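Local coordinates for protein alpha-1,3-glucanase (Paenibacillus glycanilyticus, PDB 6K0P) that hydrolyses alpha-1,3-glucan as a family 87 glycoside hydrolase, and is captured here as its catalytic domain with nigerose bound, at residues 140-145 against 238-243; 300-305 against 324-329; 76-81 against 166-171. The protein carries 1 engineered substitution. All coordinates share one frame; numbering follows the deposited sequence.

Contact 1: 140-145 against 238-243. With GLC (alpha-D-glucopyranose), chain D.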
loop_
_atom_site.group_PDB
_atom_site.type_symbol
_atom_site.label_atom_id
_atom_site.label_comp_id
_atom_site.label_asym_id
_atom_site.label_seq_id
_atom_site.Cartn_x
_atom_site.Cartn_y
_atom_site.Cartn_z
ATOM N N GLN A 140 -17.954 3.324 2.629
ATOM C CA GLN A 140 -17.781 4.765 2.790
ATOM C C GLN A 140 -19.130 5.422 3.060
ATOM O O GLN A 140 -20.125 5.103 2.402
ATOM C CB GLN A 140 -17.175 5.385 1.519
ATOM C CG GLN A 140 -15.820 4.807 1.093
ATOM C CD GLN A 140 -15.925 3.454 0.402
ATOM O OE1 GLN A 140 -16.928 3.144 -0.238
ATOM N NE2 GLN A 140 -14.891 2.632 0.558
ATOM N N LEU A 141 -19.161 6.364 4.008
ATOM C CA LEU A 141 -20.422 6.991 4.392
ATOM C C LEU A 141 -20.183 8.406 4.896
ATOM O O LEU A 141 -19.299 8.632 5.725
ATOM C CB LEU A 141 -21.096 6.177 5.500
ATOM C CG LEU A 141 -22.499 6.612 5.916
ATOM C CD1 LEU A 141 -23.467 6.324 4.793
ATOM C CD2 LEU A 141 -22.921 5.861 7.189
ATOM N N MET A 142 -20.977 9.355 4.415
ATOM C CA MET A 142 -20.952 10.717 4.929
ATOM C C MET A 142 -22.266 10.998 5.641
ATOM O O MET A 142 -23.336 10.595 5.174
ATOM C CB MET A 142 -20.727 11.740 3.811
ATOM C CG MET A 142 -20.714 13.203 4.271
ATOM S SD MET A 142 -19.916 14.308 3.080
ATOM C CE MET A 142 -19.523 13.101 1.826
ATOM N N LEU A 143 -22.174 11.663 6.792
ATOM C CA LEU A 143 -23.326 12.052 7.590
ATOM C C LEU A 143 -23.558 13.549 7.434
ATOM O O LEU A 143 -22.645 14.305 7.099
ATOM C CB LEU A 143 -23.101 11.710 9.069
ATOM C CG LEU A 143 -22.942 10.222 9.403
ATOM C CD1 LEU A 143 -22.853 10.018 10.909
ATOM C CD2 LEU A 143 -24.093 9.415 8.812
ATOM N N ASP A 144 -24.792 13.982 7.700
ATOM C CA ASP A 144 -25.177 15.371 7.465
ATOM C C ASP A 144 -24.865 16.287 8.642
ATOM O O ASP A 144 -25.494 17.342 8.777
ATOM C CB ASP A 144 -26.643 15.485 7.025
ATOM C CG ASP A 144 -27.636 15.219 8.149
ATOM O OD1 ASP A 144 -27.226 14.865 9.274
ATOM O OD2 ASP A 144 -28.850 15.394 7.894
ATOM N N GLN A 145 -23.910 15.913 9.491
ATOM C CA GLN A 145 -23.489 16.760 10.594
ATOM C C GLN A 145 -22.029 16.466 10.899
ATOM O O GLN A 145 -21.573 15.325 10.760
ATOM C CB GLN A 145 -24.344 16.501 11.849
ATOM C CG GLN A 145 -24.014 17.410 13.022
ATOM C CD GLN A 145 -24.755 17.031 14.291
ATOM O OE1 GLN A 145 -25.896 16.570 14.245
ATOM N NE2 GLN A 145 -24.102 17.217 15.432
ATOM N N GLY A 238 -13.210 17.650 -4.817
ATOM C CA GLY A 238 -12.735 16.961 -3.641
ATOM C C GLY A 238 -13.029 15.479 -3.784
ATOM O O GLY A 238 -14.031 15.090 -4.389
ATOM N N PRO A 239 -12.155 14.623 -3.240
ATOM C CA PRO A 239 -12.309 13.176 -3.483
ATOM C C PRO A 239 -13.566 12.556 -2.885
ATOM O O PRO A 239 -14.033 11.533 -3.403
ATOM C CB PRO A 239 -11.024 12.565 -2.895
ATOM C CG PRO A 239 -10.511 13.588 -1.936
ATOM C CD PRO A 239 -10.918 14.938 -2.507
ATOM N N TRP A 240 -14.124 13.121 -1.813
ATOM C CA TRP A 240 -15.400 12.626 -1.297
ATOM C C TRP A 240 -16.578 13.028 -2.171
ATOM O O TRP A 240 -17.681 12.500 -1.980
ATOM C CB TRP A 240 -15.634 13.135 0.132
ATOM C CG TRP A 240 -15.009 12.273 1.198
ATOM C CD1 TRP A 240 -13.772 12.432 1.768
ATOM C CD2 TRP A 240 -15.591 11.118 1.819
ATOM N NE1 TRP A 240 -13.558 11.451 2.719
ATOM C CE2 TRP A 240 -14.657 10.630 2.761
ATOM C CE3 TRP A 240 -16.814 10.446 1.668
ATOM C CZ2 TRP A 240 -14.907 9.501 3.550
ATOM C CZ3 TRP A 240 -17.057 9.322 2.454
ATOM C CH2 TRP A 240 -16.110 8.867 3.382
ATOM N N TYR A 241 -16.386 13.951 -3.115
ATOM C CA TYR A 241 -17.500 14.506 -3.880
ATOM C C TYR A 241 -17.468 14.143 -5.355
ATOM O O TYR A 241 -18.482 13.691 -5.889
ATOM C CB TYR A 241 -17.533 16.032 -3.725
ATOM C CG TYR A 241 -17.699 16.475 -2.300
ATOM C CD1 TYR A 241 -18.891 16.258 -1.626
ATOM C CD2 TYR A 241 -16.653 17.085 -1.620
ATOM C CE1 TYR A 241 -19.046 16.660 -0.299
ATOM C CE2 TYR A 241 -16.792 17.485 -0.309
ATOM C CZ TYR A 241 -17.991 17.270 0.341
ATOM O OH TYR A 241 -18.125 17.670 1.652
ATOM N N THR A 242 -16.346 14.355 -6.040
ATOM C CA THR A 242 -16.237 14.022 -7.460
ATOM C C THR A 242 -15.774 12.577 -7.554
ATOM O O THR A 242 -14.649 12.260 -7.160
ATOM C CB THR A 242 -15.223 14.933 -8.142
ATOM O OG1 THR A 242 -15.689 16.288 -8.088
ATOM C CG2 THR A 242 -15.031 14.523 -9.613
ATOM N N LYS A 243 -16.637 11.706 -8.074
ATOM C CA LYS A 243 -16.356 10.277 -8.180
ATOM C C LYS A 243 -16.390 9.876 -9.645
ATOM O O LYS A 243 -17.450 9.937 -10.282
ATOM C CB LYS A 243 -17.408 9.473 -7.409
ATOM C CG LYS A 243 -17.467 9.830 -5.926
ATOM C CD LYS A 243 -18.661 9.158 -5.251
ATOM C CE LYS A 243 -18.771 9.557 -3.783
ATOM N NZ LYS A 243 -19.842 8.758 -3.114
HETATM C C1 GLC D . -21.267 5.158 -4.348
HETATM C C2 GLC D . -21.164 3.652 -4.479
HETATM C C3 GLC D . -21.750 2.840 -3.316
HETATM C C4 GLC D . -21.351 3.494 -2.034
HETATM C C5 GLC D . -21.874 4.900 -2.056
HETATM C C6 GLC D . -21.664 5.625 -0.733
HETATM O O1 GLC D . -22.502 5.554 -4.718
HETATM O O2 GLC D . -21.706 3.272 -5.716
HETATM O O3 GLC D . -21.083 1.608 -3.254
HETATM O O4 GLC D . -21.940 2.800 -0.973
HETATM O O5 GLC D . -21.100 5.562 -3.010
HETATM O O6 GLC D . -20.320 5.701 -0.328
#
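The Trp240 ring meets the backbone of Leu141 at its edge. Leu141 N lies near the ring plane, 3.9 Å from Trp240 CZ3. Gln140 CB reaches the same CZ3 obliquely at 4.0 Å. Trp302 packs edge-to-face with Trp240, and the indole NE1 is held by Glu173. The Tyr241 ring has Met142 beside it, placed obliquely. Met142 SD is 5.2 Å from the ring centroid and 57° off its normal, a Met-aromatic contact, while the Tyr241 hydroxyl bonds Ala176 O. Met142 has CG anti to the backbone N (chi1 179°) and bends at its last torsion. This brings CE to Trp240 CE3 at 3.8 Å. Met142 is modelled in two conformers, so its contacts, described here for one of them, are less certain than the rest.

The two segments also share a glucose. Its O6 donates to Gln140 O over 2.8 Å. Lys243 runs extended beyond CG, and its NZ gives a weak bond to the ring oxygen O5 at 3.4 Å. Glu218 is a further hydrogen-bonding partner of the sugar. The contact is therefore an interdomain seam: an aromatic corner of the beta-helix packs on a strand of the N-terminal domain, and one glycan pocket lies across the join.

Contact 2: 300-305 against 324-329; sequences NIWVEH and RIKNTF
Strands 301-304 and 324-326 run parallel, with axes 4.8 Å apart and 8° between directions, and Arg324 N to Ile301 O (2.8 Å), Val303 N to Arg324 O and Lys326 N to Val303 O join them. Beyond the strands, His305 N bonds Asn327 O from above the carbonyl plane.

Trp302, Glu304, Arg324 and Lys326 put their side chains on one face of the sheet. Arg324 CD sits 3.8 Å above the Trp302 ring plane, offset toward the rim. The guanidinium continues past it, its plane only 15° from that of the indole. Water 2 lies at the guanidinium edge and links Arg324 NE to Asn300 OD1. Arg324 NH1 has its salt bridge with Glu173.

Glu304 is gripped at both oxygens. Trp302 NE1, with OE2 in its ring plane, donates to the anti lone pair of Glu304 OE2 at 2.7 Å. Asn327 ND2 meets Glu304 OE1 at 2.8 Å from above the carboxylate plane; it also bonds Asp138. Lys326 bends at chi3 (-92°), which brings CE to 3.5 Å from Trp302 NE1. Its NZ makes a long salt bridge to Glu304 OE2, 4.0 Å, supplemented by water 3. The main charge partner of Lys326 is Glu171 of the N-terminal domain. These bonds are likely to hold the buried carboxylate ionised.

On the other face, Val303 and Ile325 pack with Leu309. Such in-register stacking of parallel strands from successive coils is characteristic of the right-handed parallel beta-helix of pectate lyase-like domains.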
loop_
_atom_site.group_PDB
_atom_site.type_symbol
_atom_site.label_atom_id
_atom_site.label_comp_id
_atom_site.label_asym_id
_atom_site.label_seq_id
_atom_site.Cartn_x
_atom_site.Cartn_y
_atom_site.Cartn_z
ATOM N N ASN A 300 -4.102 14.794 -4.292
ATOM C CA ASN A 300 -5.373 14.696 -3.563
ATOM C C ASN A 300 -6.418 13.905 -4.352
ATOM O O ASN A 300 -7.581 14.307 -4.472
ATOM C CB ASN A 300 -5.896 16.083 -3.171
ATOM C CG ASN A 300 -7.098 16.025 -2.228
ATOM O OD1 ASN A 300 -7.197 15.140 -1.357
ATOM N ND2 ASN A 300 -8.022 16.972 -2.399
ATOM N N ILE A 301 -5.997 12.783 -4.927
ATOM C CA ILE A 301 -6.944 11.849 -5.518
ATOM C C ILE A 301 -6.994 10.575 -4.684
ATOM O O ILE A 301 -6.038 10.210 -3.987
ATOM C CB ILE A 301 -6.755 11.572 -7.025
ATOM C CG1 ILE A 301 -5.566 10.664 -7.284
ATOM C CG2 ILE A 301 -6.638 12.892 -7.822
ATOM C CD1 ILE A 301 -5.578 10.110 -8.705
ATOM N N TRP A 302 -8.150 9.917 -4.732
ATOM C CA TRP A 302 -8.438 8.703 -3.976
ATOM C C TRP A 302 -8.871 7.663 -5.000
ATOM O O TRP A 302 -9.853 7.872 -5.718
ATOM C CB TRP A 302 -9.550 9.033 -2.974
ATOM C CG TRP A 302 -10.216 7.908 -2.208
ATOM C CD1 TRP A 302 -9.970 6.561 -2.278
ATOM C CD2 TRP A 302 -11.257 8.078 -1.244
ATOM N NE1 TRP A 302 -10.809 5.884 -1.411
ATOM C CE2 TRP A 302 -11.613 6.798 -0.775
ATOM C CE3 TRP A 302 -11.931 9.196 -0.737
ATOM C CZ2 TRP A 302 -12.613 6.606 0.177
ATOM C CZ3 TRP A 302 -12.927 9.002 0.207
ATOM C CH2 TRP A 302 -13.258 7.717 0.655
ATOM N N VAL A 303 -8.098 6.583 -5.129
ATOM C CA VAL A 303 -8.298 5.590 -6.179
ATOM C C VAL A 303 -8.428 4.212 -5.541
ATOM O O VAL A 303 -7.647 3.864 -4.646
ATOM C CB VAL A 303 -7.118 5.626 -7.175
ATOM C CG1 VAL A 303 -7.273 4.595 -8.259
ATOM C CG2 VAL A 303 -6.987 7.015 -7.778
ATOM N N GLU A 304 -9.404 3.433 -6.010
ATOM C CA GLU A 304 -9.641 2.072 -5.541
ATOM C C GLU A 304 -10.015 1.159 -6.696
ATOM O O GLU A 304 -10.585 1.597 -7.699
ATOM C CB GLU A 304 -10.780 1.980 -4.515
ATOM C CG GLU A 304 -10.567 2.893 -3.319
ATOM C CD GLU A 304 -11.222 2.399 -2.036
ATOM O OE1 GLU A 304 -11.661 1.221 -1.958
ATOM O OE2 GLU A 304 -11.272 3.197 -1.071
ATOM N N HIS A 305 -9.700 -0.128 -6.536
ATOM C CA HIS A 305 -10.231 -1.170 -7.423
ATOM C C HIS A 305 -9.737 -1.016 -8.855
ATOM O O HIS A 305 -10.464 -1.310 -9.812
ATOM C CB HIS A 305 -11.757 -1.286 -7.326
ATOM C CG HIS A 305 -12.240 -1.434 -5.921
ATOM N ND1 HIS A 305 -13.376 -0.811 -5.450
ATOM C CD2 HIS A 305 -11.722 -2.122 -4.878
ATOM C CE1 HIS A 305 -13.535 -1.110 -4.171
ATOM N NE2 HIS A 305 -12.546 -1.904 -3.800
ATOM N N ARG A 324 -4.629 8.921 -1.899
ATOM C CA ARG A 324 -5.052 7.728 -1.170
ATOM C C ARG A 324 -5.203 6.614 -2.186
ATOM O O ARG A 324 -5.959 6.757 -3.152
ATOM C CB ARG A 324 -6.404 7.946 -0.484
ATOM C CG ARG A 324 -6.543 9.284 0.171
ATOM C CD ARG A 324 -7.946 9.503 0.706
ATOM N NE ARG A 324 -8.063 10.894 1.098
ATOM C CZ ARG A 324 -8.954 11.365 1.956
ATOM N NH1 ARG A 324 -9.838 10.548 2.507
ATOM N NH2 ARG A 324 -8.955 12.663 2.254
ATOM N N ILE A 325 -4.486 5.516 -1.975
ATOM C CA ILE A 325 -4.495 4.373 -2.879
ATOM C C ILE A 325 -4.977 3.196 -2.050
ATOM O O ILE A 325 -4.251 2.727 -1.171
ATOM C CB ILE A 325 -3.096 4.088 -3.430
ATOM C CG1 ILE A 325 -2.499 5.350 -4.048
ATOM C CG2 ILE A 325 -3.146 2.936 -4.429
ATOM C CD1 ILE A 325 -0.992 5.263 -4.219
ATOM N N LYS A 326 -6.189 2.720 -2.303
ATOM C CA LYS A 326 -6.743 1.679 -1.449
ATOM C C LYS A 326 -7.325 0.538 -2.266
ATOM O O LYS A 326 -7.967 0.757 -3.297
ATOM C CB LYS A 326 -7.804 2.235 -0.486
ATOM C CG LYS A 326 -7.224 3.118 0.630
ATOM C CD LYS A 326 -8.289 3.476 1.679
ATOM C CE LYS A 326 -8.979 4.781 1.349
ATOM N NZ LYS A 326 -10.118 5.016 2.286
ATOM N N ASN A 327 -7.087 -0.689 -1.795
ATOM C CA ASN A 327 -7.767 -1.866 -2.317
ATOM C C ASN A 327 -7.534 -2.019 -3.822
ATOM O O ASN A 327 -8.462 -2.085 -4.628
ATOM C CB ASN A 327 -9.250 -1.842 -1.922
ATOM C CG ASN A 327 -9.438 -1.501 -0.458
ATOM O OD1 ASN A 327 -8.811 -2.113 0.412
ATOM N ND2 ASN A 327 -10.258 -0.487 -0.178
ATOM N N THR A 328 -6.256 -2.053 -4.186
ATOM C CA THR A 328 -5.854 -2.308 -5.565
ATOM C C THR A 328 -5.418 -3.760 -5.719
ATOM O O THR A 328 -5.162 -4.476 -4.744
ATOM C CB THR A 328 -4.718 -1.380 -6.017
ATOM O OG1 THR A 328 -3.554 -1.608 -5.211
ATOM C CG2 THR A 328 -5.117 0.091 -5.893
ATOM N N PHE A 329 -5.325 -4.197 -6.969
ATOM C CA PHE A 329 -5.035 -5.600 -7.224
ATOM C C PHE A 329 -3.573 -5.889 -7.511
ATOM O O PHE A 329 -3.184 -7.062 -7.535
ATOM C CB PHE A 329 -6.000 -6.167 -8.271
ATOM C CG PHE A 329 -7.396 -6.254 -7.741
ATOM C CD1 PHE A 329 -7.812 -7.381 -7.044
ATOM C CD2 PHE A 329 -8.252 -5.169 -7.828
ATOM C CE1 PHE A 329 -9.079 -7.444 -6.495
ATOM C CE2 PHE A 329 -9.526 -5.224 -7.277
ATOM C CZ PHE A 329 -9.933 -6.365 -6.611
HETATM O O HOH W 1 -8.559 15.325 1.031
HETATM O O HOH W 2 -6.515 12.678 -0.491
HETATM O O HOH W 3 -11.999 3.120 1.379
#

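Contact 3: 76-81 against 166-171; sequences VLRNAV and YVDLLE. With CA (calcium ion), chain J.
Arg78 lies opposite a classic beta bulge, in which both Asp168 and Leu169 face it across an antiparallel strand pair of the N-terminal domain. Its CB packs on Leu169 CG at 3.8 Å. With CG anti to the backbone N (chi1 -171°) and the chain extended to NE, the side chain runs alongside Asp168. CG is 3.9 Å from Asp168 OD2, and CD comes to 3.4 Å from the same oxygen. At the tip, NH1 closes a salt bridge to Asp168 OD2 at 2.8 Å. The oxygen lies in the guanidinium plane, and the nitrogen meets it nearly along the C-O bond, with the two planes 60° apart. NH1 also bonds Glu48 O. A methionine here would probably leave Asp168 OD2 without its arginine partner and Glu48 O without the NH1 donor, although calcium would still hold the carboxylate through OD1.

The backbone bonds fit the bulge. Arg78 N donates to Leu169 O, while Arg78 O accepts from Asp168 N. Beyond it, Ala80 and Tyr166 form a hydrogen-bonded pair, as do Val76 and Glu171 at the other end. Glu171 lies side by side with Val76, its OE1 touching Val76 CG2 at 3.5 Å. Its OE2 leads on to Lys326 and Arg350 of the beta-helix. On the opposite face, Leu77 CD1 fits against Val167 CG1 and Leu170 CD1.

Asp168 also serves the metal site completed by Glu23, Glu25, Ser50 and Ser53. While OD2 takes the arginine, the calcium ion is bound by Asp168 OD1 at 2.3 Å and Asp168 O at 2.6 Å.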
loop_
_atom_site.group_PDB
_atom_site.type_symbol
_atom_site.label_atom_id
_atom_site.label_comp_id
_atom_site.label_asym_id
_atom_site.label_seq_id
_atom_site.Cartn_x
_atom_site.Cartn_y
_atom_site.Cartn_z
ATOM N N VAL A 76 -15.039 5.725 6.985
ATOM C CA VAL A 76 -14.757 4.532 6.191
ATOM C C VAL A 76 -14.636 3.350 7.145
ATOM O O VAL A 76 -13.821 3.376 8.078
ATOM C CB VAL A 76 -13.503 4.675 5.313
ATOM C CG1 VAL A 76 -13.288 3.391 4.505
ATOM C CG2 VAL A 76 -13.640 5.881 4.368
ATOM N N LEU A 77 -15.455 2.325 6.923
ATOM C CA LEU A 77 -15.458 1.125 7.751
ATOM C C LEU A 77 -14.781 -0.009 6.985
ATOM O O LEU A 77 -15.318 -0.490 5.982
ATOM C CB LEU A 77 -16.897 0.737 8.089
ATOM C CG LEU A 77 -17.034 -0.376 9.121
ATOM C CD1 LEU A 77 -16.741 0.177 10.523
ATOM C CD2 LEU A 77 -18.436 -0.957 9.031
ATOM N N ARG A 78 -13.609 -0.442 7.453
ATOM C CA ARG A 78 -12.984 -1.641 6.904
ATOM C C ARG A 78 -13.569 -2.841 7.628
ATOM O O ARG A 78 -13.564 -2.891 8.866
ATOM C CB ARG A 78 -11.463 -1.628 7.058
ATOM C CG ARG A 78 -10.763 -2.766 6.292
ATOM C CD ARG A 78 -9.248 -2.633 6.337
ATOM N NE ARG A 78 -8.580 -3.360 5.255
ATOM C CZ ARG A 78 -7.911 -4.506 5.406
ATOM N NH1 ARG A 78 -7.836 -5.105 6.596
ATOM N NH2 ARG A 78 -7.318 -5.061 4.358
ATOM N N ASN A 79 -14.080 -3.791 6.851
ATOM C CA ASN A 79 -14.917 -4.849 7.385
ATOM C C ASN A 79 -14.806 -6.080 6.503
ATOM O O ASN A 79 -14.332 -6.019 5.366
ATOM C CB ASN A 79 -16.382 -4.388 7.450
ATOM C CG ASN A 79 -17.004 -4.253 6.071
ATOM O OD1 ASN A 79 -17.550 -5.222 5.532
ATOM N ND2 ASN A 79 -16.901 -3.055 5.482
ATOM N N ALA A 80 -15.255 -7.210 7.041
ATOM C CA ALA A 80 -15.400 -8.424 6.246
ATOM C C ALA A 80 -16.807 -8.961 6.432
ATOM O O ALA A 80 -17.294 -9.067 7.566
ATOM C CB ALA A 80 -14.367 -9.493 6.637
ATOM N N VAL A 81 -17.462 -9.286 5.316
ATOM C CA VAL A 81 -18.774 -9.928 5.323
ATOM C C VAL A 81 -18.676 -11.212 4.513
ATOM O O VAL A 81 -17.628 -11.510 3.929
ATOM C CB VAL A 81 -19.878 -8.992 4.786
ATOM C CG1 VAL A 81 -20.012 -7.781 5.699
ATOM C CG2 VAL A 81 -19.598 -8.553 3.345
ATOM N N TYR A 166 -17.175 -8.638 10.439
ATOM C CA TYR A 166 -15.965 -8.347 11.199
ATOM C C TYR A 166 -15.644 -6.877 11.004
ATOM O O TYR A 166 -15.490 -6.423 9.869
ATOM C CB TYR A 166 -14.788 -9.179 10.692
ATOM C CG TYR A 166 -14.931 -10.667 10.916
ATOM C CD1 TYR A 166 -15.636 -11.462 10.008
ATOM C CD2 TYR A 166 -14.365 -11.279 12.027
ATOM C CE1 TYR A 166 -15.770 -12.813 10.203
ATOM C CE2 TYR A 166 -14.493 -12.648 12.224
ATOM C CZ TYR A 166 -15.186 -13.398 11.302
ATOM O OH TYR A 166 -15.344 -14.756 11.477
ATOM N N VAL A 167 -15.553 -6.133 12.097
ATOM C CA VAL A 167 -15.251 -4.704 12.046
ATOM C C VAL A 167 -13.780 -4.533 12.394
ATOM O O VAL A 167 -13.361 -4.827 13.518
ATOM C CB VAL A 167 -16.144 -3.906 12.998
ATOM C CG1 VAL A 167 -15.773 -2.430 12.953
ATOM C CG2 VAL A 167 -17.611 -4.109 12.667
ATOM N N ASP A 168 -12.990 -4.067 11.425
ATOM C CA ASP A 168 -11.537 -4.016 11.566
ATOM C C ASP A 168 -11.066 -2.658 12.080
ATOM O O ASP A 168 -10.351 -2.577 13.088
ATOM C CB ASP A 168 -10.898 -4.356 10.212
ATOM C CG ASP A 168 -9.390 -4.351 10.251
ATOM O OD1 ASP A 168 -8.822 -4.257 11.354
ATOM O OD2 ASP A 168 -8.760 -4.456 9.178
ATOM N N LEU A 169 -11.431 -1.590 11.378
ATOM C CA LEU A 169 -11.034 -0.240 11.743
ATOM C C LEU A 169 -12.068 0.722 11.187
ATOM O O LEU A 169 -12.879 0.371 10.325
ATOM C CB LEU A 169 -9.625 0.114 11.220
ATOM C CG LEU A 169 -9.378 0.137 9.695
ATOM C CD1 LEU A 169 -9.927 1.399 9.010
ATOM C CD2 LEU A 169 -7.895 0.021 9.382
ATOM N N LEU A 170 -12.000 1.956 11.670
ATOM C CA LEU A 170 -12.831 3.054 11.200
ATOM C C LEU A 170 -11.926 4.231 10.870
ATOM O O LEU A 170 -11.115 4.639 11.707
ATOM C CB LEU A 170 -13.813 3.452 12.307
ATOM C CG LEU A 170 -14.852 4.533 12.007
ATOM C CD1 LEU A 170 -15.882 3.983 11.032
ATOM C CD2 LEU A 170 -15.506 5.006 13.307
ATOM N N GLU A 171 -12.048 4.764 9.650
ATOM C CA GLU A 171 -11.494 6.075 9.325
ATOM C C GLU A 171 -12.536 7.108 9.696
ATOM O O GLU A 171 -13.727 6.908 9.439
ATOM C CB GLU A 171 -11.254 6.249 7.823
ATOM C CG GLU A 171 -10.235 5.351 7.205
ATOM C CD GLU A 171 -10.081 5.623 5.715
ATOM O OE1 GLU A 171 -10.346 6.759 5.270
ATOM O OE2 GLU A 171 -9.694 4.707 4.977
HETATM CA CA CA J . -8.198 -3.935 13.518
#

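In the fold
From the N terminus, residues 76-81 open contact 3, and 140-145 follow before 166-171 close it. Contact 1 closes only later, at 238-243, so contacts 3 and 1 cross along the chain. Contact 2 comes after both and closes a short local loop between neighbouring coils of the beta-helix. Contact 3 is internal to the N-terminal domain, and contact 1 joins that domain to the beta-helix. Strands 72-80 and 137-143 are neighbours in one antiparallel sheet, which links contacts 3 and 1. The three contacts converge at Val76 CG2, where Trp240 CZ2 packs at 3.9 Å and Trp302 CH2 at 4.2 Å.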